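Local structure of lysine-sensitive aspartokinase 3 (Escherichia coli, 2J0W) at residues 45-50 with 64-69; 51-56 with 359-364; 204-209 with 264-269. The protein catalyses the ATP-dependent phosphorylation of L-aspartate to 4-phospho-L-aspartate, the first step of lysine biosynthesis, and is feedback-inhibited by lysine. All coordinates share one frame; numbering follows the deposited sequence.

In the fold
Interactions 1 and 2 are neighbours on one side of the chain's centre, their centres about 13 Å apart: L51, at the end of helix 44-51, packs against L64 and I67 of interaction 1, and V49 touches the 359-364 loop. Interaction 1 carries T45, which binds the substrate aspartate directly, whereas in interaction 2 the side chain of T361 lies about 11 Å from that ligand and ties an ACT-region loop to the kinase domain. Interaction 3 lies across the chain's centre, about 29 Å from the centres of both others, and packs two helices of the kinase domain; its L207 side chain is again about 11 Å from the aspartate, and the A206 side chain about 12 Å from the magnesium ion.

Interaction 1 (45-50 with 64-69); sequences TNLLVA and LDAIRN. With ASP (aspartic acid), chain B.
L47 and L48 meet A66 and I67 through aliphatic carbons alone, and no ring, amide or guanidinium group offers a face or an edge to the contact. L47 lies alongside I67, the two side chains running past each other in opposite senses: L47 CB rests 3.7 Å from I67 CG1, while L47 CD1 reaches on to A66 CB, also at 3.7 Å. L48 leaves its backbone obliquely, yet its CD2 comes in to touch I67 CD1 at 3.4 Å, the side chains crossing nearly at a right angle. I67 is extended at its outer bond (chi2 -179°), which carries CD1 to both leucines. Helices 44-51 and 57-75 thus form an antiparallel helical hairpin in the amino acid kinase domain, the axes of the two segments passing 9.8 Å apart at 153°. Helices 82-102 and 108-131 add I95, L114 and V115 around L48, and L92 against I67. The CB of T45 points away from this apolar seam, and T45 OG1 accepts a hydrogen bond of 3.0 Å from the amino N of the bound aspartate. N46 OD1 is bonded to R198 NH2, a second-shell link to an arginine whose NE grips the same ligand.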
loop_
_atom_site.group_PDB
_atom_site.type_symbol
_atom_site.label_atom_id
_atom_site.label_comp_id
_atom_site.label_asym_id
_atom_site.label_seq_id
_atom_site.Cartn_x
_atom_site.Cartn_y
_atom_site.Cartn_z
ATOM N N THR A 45 -0.109 -18.561 -32.697
ATOM C CA THR A 45 0.626 -17.488 -32.042
ATOM C C THR A 45 1.852 -17.963 -31.275
ATOM O O THR A 45 2.902 -17.323 -31.355
ATOM C CB THR A 45 -0.300 -16.653 -31.123
ATOM O OG1 THR A 45 -1.281 -15.990 -31.933
ATOM C CG2 THR A 45 0.500 -15.588 -30.361
ATOM N N ASN A 46 1.738 -19.071 -30.538
ATOM C CA ASN A 46 2.898 -19.581 -29.795
ATOM C C ASN A 46 3.991 -20.015 -30.783
ATOM O O ASN A 46 5.178 -19.767 -30.569
ATOM C CB ASN A 46 2.544 -20.784 -28.910
ATOM C CG ASN A 46 1.526 -20.454 -27.822
ATOM O OD1 ASN A 46 1.485 -19.344 -27.282
ATOM N ND2 ASN A 46 0.711 -21.443 -27.480
ATOM N N LEU A 47 3.596 -20.671 -31.863
ATOM C CA LEU A 47 4.591 -21.098 -32.834
ATOM C C LEU A 47 5.294 -19.853 -33.367
ATOM O O LEU A 47 6.531 -19.757 -33.334
ATOM C CB LEU A 47 3.925 -21.887 -33.968
ATOM C CG LEU A 47 3.571 -23.321 -33.539
ATOM C CD1 LEU A 47 2.723 -24.030 -34.600
ATOM C CD2 LEU A 47 4.871 -24.083 -33.283
ATOM N N LEU A 48 4.489 -18.892 -33.816
ATOM C CA LEU A 48 4.989 -17.631 -34.357
ATOM C C LEU A 48 5.892 -16.888 -33.385
ATOM O O LEU A 48 6.894 -16.297 -33.793
ATOM C CB LEU A 48 3.824 -16.732 -34.765
ATOM C CG LEU A 48 3.118 -17.216 -36.033
ATOM C CD1 LEU A 48 1.959 -16.307 -36.360
ATOM C CD2 LEU A 48 4.119 -17.247 -37.196
ATOM N N VAL A 49 5.553 -16.923 -32.102
ATOM C CA VAL A 49 6.371 -16.246 -31.111
ATOM C C VAL A 49 7.702 -16.983 -30.937
ATOM O O VAL A 49 8.753 -16.360 -30.781
ATOM C CB VAL A 49 5.629 -16.151 -29.756
ATOM C CG1 VAL A 49 6.613 -15.832 -28.628
ATOM C CG2 VAL A 49 4.556 -15.071 -29.839
ATOM N N ALA A 50 7.670 -18.307 -30.978
ATOM C CA ALA A 50 8.903 -19.064 -30.822
ATOM C C ALA A 50 9.840 -18.764 -31.990
ATOM O O ALA A 50 11.063 -18.781 -31.831
ATOM C CB ALA A 50 8.605 -20.542 -30.765
ATOM N N LEU A 64 7.821 -23.904 -38.795
ATOM C CA LEU A 64 7.182 -23.442 -40.017
ATOM C C LEU A 64 6.273 -24.515 -40.579
ATOM O O LEU A 64 5.259 -24.216 -41.210
ATOM C CB LEU A 64 8.235 -23.041 -41.050
ATOM C CG LEU A 64 9.161 -21.907 -40.577
ATOM C CD1 LEU A 64 10.329 -21.761 -41.526
ATOM C CD2 LEU A 64 8.380 -20.601 -40.482
ATOM N N ASP A 65 6.615 -25.776 -40.346
ATOM C CA ASP A 65 5.780 -26.839 -40.862
ATOM C C ASP A 65 4.547 -27.034 -40.001
ATOM O O ASP A 65 3.447 -27.291 -40.507
ATOM C CB ASP A 65 6.558 -28.142 -40.960
ATOM C CG ASP A 65 6.949 -28.469 -42.386
ATOM O OD1 ASP A 65 6.096 -28.316 -43.292
ATOM O OD2 ASP A 65 8.104 -28.891 -42.599
ATOM N N ALA A 66 4.726 -26.924 -38.693
ATOM C CA ALA A 66 3.588 -27.064 -37.806
ATOM C C ALA A 66 2.630 -25.917 -38.180
ATOM O O ALA A 66 1.411 -26.067 -38.148
ATOM C CB ALA A 66 4.042 -26.966 -36.336
ATOM N N ILE A 67 3.187 -24.773 -38.561
ATOM C CA ILE A 67 2.357 -23.644 -38.954
ATOM C C ILE A 67 1.654 -23.927 -40.284
ATOM O O ILE A 67 0.446 -23.697 -40.409
ATOM C CB ILE A 67 3.191 -22.344 -39.058
ATOM C CG1 ILE A 67 3.579 -21.893 -37.648
ATOM C CG2 ILE A 67 2.408 -21.258 -39.797
ATOM C CD1 ILE A 67 4.381 -20.622 -37.621
ATOM N N ARG A 68 2.391 -24.428 -41.274
ATOM C CA ARG A 68 1.765 -24.738 -42.558
ATOM C C ARG A 68 0.719 -25.853 -42.438
ATOM O O ARG A 68 -0.339 -25.787 -43.075
ATOM C CB ARG A 68 2.807 -25.145 -43.607
ATOM C CG ARG A 68 2.175 -25.858 -44.802
ATOM C CD ARG A 68 3.170 -26.309 -45.849
ATOM N NE ARG A 68 3.402 -25.279 -46.855
ATOM C CZ ARG A 68 4.267 -24.279 -46.719
ATOM N NH1 ARG A 68 4.991 -24.175 -45.612
ATOM N NH2 ARG A 68 4.407 -23.383 -47.688
ATOM N N ASN A 69 0.999 -26.880 -41.640
ATOM C CA ASN A 69 0.025 -27.952 -41.503
ATOM C C ASN A 69 -1.329 -27.377 -41.083
ATOM O O ASN A 69 -2.296 -27.443 -41.840
ATOM C CB ASN A 69 0.495 -28.993 -40.485
ATOM C CG ASN A 69 1.640 -29.865 -41.011
ATOM O OD1 ASN A 69 2.269 -30.596 -40.242
ATOM N ND2 ASN A 69 1.909 -29.794 -42.317
HETATM N N ASP B . -3.653 -14.414 -30.940
HETATM C CA ASP B . -3.172 -13.731 -29.741
HETATM C C ASP B . -2.692 -14.829 -28.767
HETATM O O ASP B . -2.621 -16.009 -29.191
HETATM C CB ASP B . -4.309 -12.834 -29.161
HETATM C CG ASP B . -5.542 -13.554 -28.573
HETATM O OD1 ASP B . -5.562 -14.825 -28.584
HETATM O OD2 ASP B . -6.506 -12.852 -28.096
HETATM O OXT ASP B . -2.424 -14.498 -27.561
#

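Interaction 2 (51-56 with 359-364)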
loop_
_atom_site.group_PDB
_atom_site.type_symbol
_atom_site.label_atom_id
_atom_site.label_comp_id
_atom_site.label_asym_id
_atom_site.label_seq_id
_atom_site.Cartn_x
_atom_site.Cartn_y
_atom_site.Cartn_z
ATOM N N LEU A 51 9.264 -18.495 -33.162
ATOM C CA LEU A 51 10.061 -18.188 -34.345
ATOM C C LEU A 51 10.646 -16.773 -34.305
ATOM O O LEU A 51 11.736 -16.530 -34.826
ATOM C CB LEU A 51 9.223 -18.358 -35.596
ATOM C CG LEU A 51 8.916 -19.796 -35.995
ATOM C CD1 LEU A 51 7.860 -19.797 -37.095
ATOM C CD2 LEU A 51 10.197 -20.479 -36.461
ATOM N N ALA A 52 9.931 -15.846 -33.677
ATOM C CA ALA A 52 10.416 -14.482 -33.573
ATOM C C ALA A 52 11.505 -14.393 -32.510
ATOM O O ALA A 52 12.056 -13.331 -32.257
ATOM C CB ALA A 52 9.268 -13.529 -33.243
ATOM N N GLU A 53 11.813 -15.511 -31.875
ATOM C CA GLU A 53 12.873 -15.511 -30.868
ATOM C C GLU A 53 14.214 -15.803 -31.516
ATOM O O GLU A 53 15.264 -15.553 -30.925
ATOM C CB GLU A 53 12.606 -16.556 -29.794
ATOM C CG GLU A 53 11.687 -16.051 -28.695
ATOM C CD GLU A 53 11.340 -17.122 -27.691
ATOM O OE1 GLU A 53 10.610 -16.805 -26.731
ATOM O OE2 GLU A 53 11.796 -18.276 -27.863
ATOM N N GLY A 54 14.164 -16.314 -32.742
ATOM C CA GLY A 54 15.385 -16.649 -33.450
ATOM C C GLY A 54 15.725 -18.112 -33.220
ATOM O O GLY A 54 16.314 -18.466 -32.208
ATOM N N LEU A 55 15.352 -18.967 -34.157
ATOM C CA LEU A 55 15.617 -20.378 -34.019
ATOM C C LEU A 55 16.532 -20.881 -35.123
ATOM O O LEU A 55 16.501 -20.371 -36.241
ATOM C CB LEU A 55 14.305 -21.154 -34.067
ATOM C CG LEU A 55 13.326 -20.722 -32.983
ATOM C CD1 LEU A 55 12.095 -21.591 -33.086
ATOM C CD2 LEU A 55 13.972 -20.858 -31.598
ATOM N N GLU A 56 17.335 -21.891 -34.796
ATOM C CA GLU A 56 18.260 -22.508 -35.750
ATOM C C GLU A 56 17.478 -23.203 -36.868
ATOM O O GLU A 56 16.298 -23.521 -36.695
ATOM C CB GLU A 56 19.183 -23.498 -35.026
ATOM C CG GLU A 56 19.409 -24.880 -35.706
ATOM C CD GLU A 56 18.388 -25.952 -35.295
ATOM O OE1 GLU A 56 17.212 -25.854 -35.688
ATOM O OE2 GLU A 56 18.757 -26.903 -34.578
ATOM N N THR A 359 3.586 -9.470 -25.964
ATOM C CA THR A 359 3.648 -10.452 -27.033
ATOM C C THR A 359 5.065 -11.020 -27.137
ATOM O O THR A 359 5.262 -12.159 -27.555
ATOM C CB THR A 359 3.256 -9.803 -28.366
ATOM O OG1 THR A 359 1.919 -9.309 -28.262
ATOM C CG2 THR A 359 3.342 -10.807 -29.501
ATOM N N SER A 360 6.057 -10.227 -26.757
ATOM C CA SER A 360 7.434 -10.692 -26.822
ATOM C C SER A 360 7.892 -11.240 -25.469
ATOM O O SER A 360 7.828 -10.557 -24.446
ATOM C CB SER A 360 8.354 -9.555 -27.279
ATOM O OG SER A 360 9.584 -10.072 -27.750
ATOM N N THR A 361 8.351 -12.487 -25.482
ATOM C CA THR A 361 8.834 -13.173 -24.286
ATOM C C THR A 361 9.875 -12.385 -23.492
ATOM O O THR A 361 9.651 -12.036 -22.325
ATOM C CB THR A 361 9.461 -14.538 -24.656
ATOM O OG1 THR A 361 9.779 -14.552 -26.055
ATOM C CG2 THR A 361 8.510 -15.681 -24.332
ATOM N N GLY A 362 11.007 -12.118 -24.143
ATOM C CA GLY A 362 12.109 -11.401 -23.520
ATOM C C GLY A 362 11.831 -10.070 -22.845
ATOM O O GLY A 362 12.771 -9.360 -22.490
ATOM N N ASP A 363 10.562 -9.716 -22.669
ATOM C CA ASP A 363 10.222 -8.456 -22.021
ATOM C C ASP A 363 10.539 -8.645 -20.534
ATOM O O ASP A 363 9.859 -9.400 -19.832
ATOM C CB ASP A 363 8.734 -8.139 -22.222
ATOM C CG ASP A 363 8.440 -6.640 -22.222
ATOM O OD1 ASP A 363 8.779 -5.965 -21.229
ATOM O OD2 ASP A 363 7.862 -6.135 -23.211
ATOM N N THR A 364 11.589 -7.973 -20.070
ATOM C CA THR A 364 12.018 -8.070 -18.678
ATOM C C THR A 364 11.690 -6.774 -17.938
ATOM O O THR A 364 12.223 -5.710 -18.260
ATOM C CB THR A 364 13.541 -8.366 -18.608
ATOM O OG1 THR A 364 13.974 -8.372 -17.242
ATOM C CG2 THR A 364 14.328 -7.331 -19.410
#
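E53 and T361 come nearest across two irregular loops, their CA atoms 8.1 Å apart, with E53 at the third position of a type I turn that runs from L51 to G54 and closes by a bond of 3.2 Å from G54 N to L51 O. The turn ends helix 44-51, and G54 leaves it with a positive phi of 94°. E53 has CG beside its backbone N (chi1 -85°) and is stretched out beyond it, which brings the carboxylate across to the other loop. There OE1 receives the hydroxyl of T361: OG1 donates to E53 OE1 at 2.5 Å, a very short separation whose exact value is doubtful. The two side chains cross roughly at right angles, and the threonine also brings its carbons close, with CG2 3.4 Å from E53 OE1.

The 51-56 loop belongs to the kinase domain and the 359-364 loop to the ACT region. T111 of helix 108-131 touches both A52 and S360, while T359 OG1 is hydrogen-bonded to T195 OG1 and G153 O. At the other end of the first loop, E56 is the N-cap of helix 57-75, its OE1 bonded to E59 N. Both touching residues are exposed, and their segments bury just 77 Å² against each other. Between the two segments the contact is a single hydroxyl-to-carboxylate bond at the surface, one of several ties between the ACT-region loop and the kinase domain; it implies a modest, solvent-accessible link, probably strengthened by the negative charge on the acceptor.

Interaction 3 (204-209 with 264-269)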
loop_
_atom_site.group_PDB
_atom_site.type_symbol
_atom_site.label_atom_id
_atom_site.label_comp_id
_atom_site.label_asym_id
_atom_site.label_seq_id
_atom_site.Cartn_x
_atom_site.Cartn_y
_atom_site.Cartn_z
ATOM N N THR A 204 -9.606 -6.017 -28.652
ATOM C CA THR A 204 -9.979 -5.504 -29.961
ATOM C C THR A 204 -11.491 -5.511 -30.150
ATOM O O THR A 204 -12.066 -4.590 -30.725
ATOM C CB THR A 204 -9.356 -6.344 -31.095
ATOM O OG1 THR A 204 -7.931 -6.300 -30.995
ATOM C CG2 THR A 204 -9.781 -5.800 -32.452
ATOM N N ALA A 205 -12.133 -6.562 -29.669
ATOM C CA ALA A 205 -13.571 -6.682 -29.833
ATOM C C ALA A 205 -14.302 -5.579 -29.097
ATOM O O ALA A 205 -15.226 -4.988 -29.635
ATOM C CB ALA A 205 -14.040 -8.039 -29.356
ATOM N N ALA A 206 -13.895 -5.305 -27.865
ATOM C CA ALA A 206 -14.522 -4.242 -27.092
ATOM C C ALA A 206 -14.240 -2.882 -27.731
ATOM O O ALA A 206 -15.126 -2.031 -27.804
ATOM C CB ALA A 206 -13.999 -4.260 -25.666
ATOM N N LEU A 207 -13.009 -2.690 -28.207
ATOM C CA LEU A 207 -12.585 -1.425 -28.818
ATOM C C LEU A 207 -13.399 -0.984 -30.027
ATOM O O LEU A 207 -13.854 0.164 -30.099
ATOM C CB LEU A 207 -11.101 -1.499 -29.209
ATOM C CG LEU A 207 -10.113 -1.668 -28.046
ATOM C CD1 LEU A 207 -8.769 -2.145 -28.576
ATOM C CD2 LEU A 207 -9.975 -0.358 -27.278
ATOM N N LEU A 208 -13.565 -1.894 -30.980
ATOM C CA LEU A 208 -14.313 -1.609 -32.202
ATOM C C LEU A 208 -15.811 -1.486 -31.908
ATOM O O LEU A 208 -16.550 -0.803 -32.630
ATOM C CB LEU A 208 -14.057 -2.717 -33.228
ATOM C CG LEU A 208 -12.586 -2.932 -33.602
ATOM C CD1 LEU A 208 -12.344 -4.383 -33.972
ATOM C CD2 LEU A 208 -12.224 -2.021 -34.743
ATOM N N ALA A 209 -16.247 -2.155 -30.840
ATOM C CA ALA A 209 -17.644 -2.119 -30.422
ATOM C C ALA A 209 -17.953 -0.694 -29.958
ATOM O O ALA A 209 -18.973 -0.111 -30.341
ATOM C CB ALA A 209 -17.876 -3.104 -29.291
ATOM N N LEU A 264 -12.919 -4.706 -20.686
ATOM C CA LEU A 264 -13.992 -3.902 -20.103
ATOM C C LEU A 264 -13.815 -2.379 -20.057
ATOM O O LEU A 264 -14.792 -1.655 -19.829
ATOM C CB LEU A 264 -14.317 -4.445 -18.702
ATOM C CG LEU A 264 -14.667 -5.953 -18.699
ATOM C CD1 LEU A 264 -14.815 -6.505 -17.276
ATOM C CD2 LEU A 264 -15.943 -6.163 -19.501
ATOM N N LEU A 265 -12.602 -1.875 -20.276
ATOM C CA LEU A 265 -12.427 -0.427 -20.264
ATOM C C LEU A 265 -13.388 0.209 -21.258
ATOM O O LEU A 265 -14.104 1.146 -20.924
ATOM C CB LEU A 265 -10.998 -0.031 -20.623
ATOM C CG LEU A 265 -9.933 -0.198 -19.541
ATOM C CD1 LEU A 265 -8.575 0.277 -20.101
ATOM C CD2 LEU A 265 -10.339 0.594 -18.287
ATOM N N PRO A 266 -13.399 -0.273 -22.507
ATOM C CA PRO A 266 -14.337 0.344 -23.447
ATOM C C PRO A 266 -15.765 0.013 -23.026
ATOM O O PRO A 266 -16.671 0.830 -23.176
ATOM C CB PRO A 266 -13.960 -0.294 -24.789
ATOM C CG PRO A 266 -12.496 -0.570 -24.629
ATOM C CD PRO A 266 -12.426 -1.121 -23.222
ATOM N N ALA A 267 -15.955 -1.190 -22.492
ATOM C CA ALA A 267 -17.274 -1.635 -22.049
ATOM C C ALA A 267 -17.885 -0.621 -21.091
ATOM O O ALA A 267 -19.017 -0.178 -21.279
ATOM C CB ALA A 267 -17.166 -2.993 -21.369
ATOM N N VAL A 268 -17.120 -0.263 -20.065
ATOM C CA VAL A 268 -17.550 0.701 -19.067
ATOM C C VAL A 268 -17.734 2.080 -19.684
ATOM O O VAL A 268 -18.722 2.759 -19.416
ATOM C CB VAL A 268 -16.517 0.819 -17.925
ATOM C CG1 VAL A 268 -16.891 1.961 -16.995
ATOM C CG2 VAL A 268 -16.452 -0.480 -17.151
ATOM N N ARG A 269 -16.784 2.495 -20.511
ATOM C CA ARG A 269 -16.860 3.804 -21.135
ATOM C C ARG A 269 -18.067 4.035 -22.034
ATOM O O ARG A 269 -18.464 5.182 -22.238
ATOM C CB ARG A 269 -15.590 4.087 -21.931
ATOM C CG ARG A 269 -14.345 4.189 -21.075
ATOM C CD ARG A 269 -13.333 5.051 -21.778
ATOM N NE ARG A 269 -12.953 4.528 -23.090
ATOM C CZ ARG A 269 -11.946 3.681 -23.292
ATOM N NH1 ARG A 269 -11.212 3.252 -22.267
ATOM N NH2 ARG A 269 -11.662 3.283 -24.524
#
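P266 is the centre of this contact, its ring pressed against A206 and L207 of the facing helix. The backbones come close here, with the CA atoms of A206 and P266 only 5.9 Å apart, consistent with the small methyl of A206, which points toward the proline: A206 CB lies 4.1 Å from both CB and CG of P266. On the same residue the main chain takes part too, A206 O standing 3.7 Å from P266 CB. L207 sets out away from the partner helix, but with CG beside the backbone N (chi1 -64°) its CD2 returns to P266 CG at 3.7 Å, crossing the ring at a slant. Y203 and E210 also touch the proline, and with A206 and L207 they frame the four-residue hole of a knobs-into-holes arrangement.

Helices 200-211 and 264-270 lead into strands 216-221 and 274-278, parallel neighbours in the large sheet of the amino acid kinase fold, and they pack together beside that sheet. Away from the sealed part, helix 245-253 packs on L264, A267 and, through F245, V268, although V268 remains exposed, as does L265. R269 belongs to this looser side: P266 CA sits against one face of its guanidinium, 4.1 Å from the plane and over its centre, and R269 NH2 forms a salt bridge with E210 OE1, joining the two helices at the margin of the apolar patch.

No hydrogen bond crosses between the two segments. Their cohesion therefore rests on van der Waals contact of the proline ring with a methyl, a leucine branch and a carbonyl oxygen, and the charged pair R269-E210 supplies a polar link at the exposed border, where solvent would probably weaken it.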